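Local coordinates for hypothetical shikimate 5-dehydrogenase-like protein HI0607 (Haemophilus influenzae, PDB 1NPY) that catalyses, in vitro and only weakly, the NADP(+)-dependent oxidation of shikimate to 3-dehydroshikimate, so that its biological substrate may be another compound, at residues S17-G20 against T21-N25. Sequence-based numbering, arbitrary orientation.
Sequences SNFG and TTFHN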
# COMPACT_ATOMS: atom_id res chain seq x y z
N SER A 17 -5.19 7.17 12.11
CA SER A 17 -6.50 6.79 11.63
C SER A 17 -7.09 5.72 12.56
O SER A 17 -6.40 5.17 13.42
CB SER A 17 -6.38 6.30 10.19
OG SER A 17 -7.36 5.33 9.85
N ASN A 18 -8.39 5.49 12.42
CA ASN A 18 -9.05 4.42 13.16
C ASN A 18 -9.14 3.11 12.41
O ASN A 18 -9.61 2.14 12.99
CB ASN A 18 -10.45 4.80 13.59
CG ASN A 18 -10.48 5.41 14.98
OD1 ASN A 18 -9.89 4.86 15.91
ND2 ASN A 18 -11.19 6.52 15.13
N PHE A 19 -8.68 3.09 11.17
CA PHE A 19 -8.86 1.90 10.33
C PHE A 19 -8.24 0.67 11.00
O PHE A 19 -8.91 -0.31 11.25
CB PHE A 19 -8.27 2.05 8.92
CG PHE A 19 -8.31 0.75 8.15
CD1 PHE A 19 -9.48 0.33 7.56
CD2 PHE A 19 -7.19 -0.06 8.07
CE1 PHE A 19 -9.55 -0.87 6.89
CE2 PHE A 19 -7.24 -1.27 7.41
CZ PHE A 19 -8.42 -1.66 6.82
N GLY A 20 -6.94 0.71 11.29
CA GLY A 20 -6.26 -0.48 11.78
C GLY A 20 -6.73 -0.92 13.15
O GLY A 20 -6.89 -2.13 13.42
N THR A 21 -6.97 0.02 14.06
CA THR A 21 -7.49 -0.31 15.39
C THR A 21 -8.83 -1.04 15.26
O THR A 21 -9.06 -2.06 15.93
CB THR A 21 -7.61 0.95 16.26
OG1 THR A 21 -6.33 1.58 16.36
CG2 THR A 21 -8.01 0.64 17.69
N THR A 22 -9.69 -0.60 14.36
CA THR A 22 -10.97 -1.29 14.18
C THR A 22 -10.82 -2.69 13.59
O THR A 22 -11.31 -3.69 14.12
CB THR A 22 -11.88 -0.40 13.30
OG1 THR A 22 -12.09 0.84 13.98
CG2 THR A 22 -13.27 -0.99 13.19
N PHE A 23 -10.04 -2.75 12.52
CA PHE A 23 -9.83 -3.94 11.68
C PHE A 23 -9.09 -5.02 12.45
O PHE A 23 -9.54 -6.16 12.49
CB PHE A 23 -9.02 -3.51 10.46
CG PHE A 23 -8.77 -4.58 9.44
CD1 PHE A 23 -9.72 -4.86 8.47
CD2 PHE A 23 -7.56 -5.26 9.38
CE1 PHE A 23 -9.47 -5.84 7.49
CE2 PHE A 23 -7.31 -6.19 8.39
CZ PHE A 23 -8.30 -6.52 7.47
N HIS A 24 -7.94 -4.68 13.02
CA HIS A 24 -7.17 -5.72 13.71
C HIS A 24 -7.87 -6.28 14.95
O HIS A 24 -7.89 -7.50 15.21
CB HIS A 24 -5.76 -5.21 14.05
CG HIS A 24 -4.84 -5.06 12.88
ND1 HIS A 24 -4.75 -3.90 12.14
CD2 HIS A 24 -3.90 -5.90 12.40
CE1 HIS A 24 -3.84 -4.07 11.19
NE2 HIS A 24 -3.30 -5.27 11.34
N ASN A 25 -8.46 -5.41 15.76
CA ASN A 25 -9.16 -5.85 16.95
C ASN A 25 -10.36 -6.74 16.64
O ASN A 25 -10.58 -7.76 17.31
CB ASN A 25 -9.56 -4.69 17.87
CG ASN A 25 -8.37 -4.07 18.61
OD1 ASN A 25 -8.14 -2.86 18.51
ND2 ASN A 25 -7.61 -4.89 19.32
O HOH W 1 -5.88 2.71 13.81
O HOH W 2 -11.59 2.33 16.35
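His24 turns the ND1 edge of its ring back along the helix to the carbonyl of Gly20, one turn earlier. His24 CB lies 3.3 Å from Gly20 O; the torsion then sets CG beside its own backbone N (chi1 -73°), 3.6 Å from Gly20 O, and His24 ND1 donates to the same oxygen at 3.1 Å. The oxygen sits exactly in the imidazole plane, though the N-H bends to 146° to reach it. Gly20 CA also lies in that plane, at the ring edge, while Phe23 CD2 stands over one face, toward the rim. Since His24 N also donates to Gly20 O, at 2.8 Å, two bonds grip this oxygen, and the ring's rotation is fixed by the side-chain one. Tyr37 stacks on the imidazole, tying helix 19-31 to strand 35-40, the next strand of the beta-alpha-beta unit 7-40 in the substrate-binding domain. Just before the helix, Ser17 OG caps by accepting from Phe19 N, almost straight (2.9 Å). Asn18 O is doubly used as well, taking Thr22 N from one face of its carbonyl plane and Thr22 OG1 (3.0 Å) from the other. A water donates to Thr22 OG1 and, weakly, to Asn18 OD1, while a second joins Ser17 O to Thr21 N. On the side facing helices 235-251 and 257-268, Phe19 and Phe23 run side by side. Their ring planes differ by 21°, offset enough that little of one ring covers the other; Phe19 CZ meets Phe23 CD1 at 3.8 Å. Ala243 of helix 235-251 touches both phenylalanines.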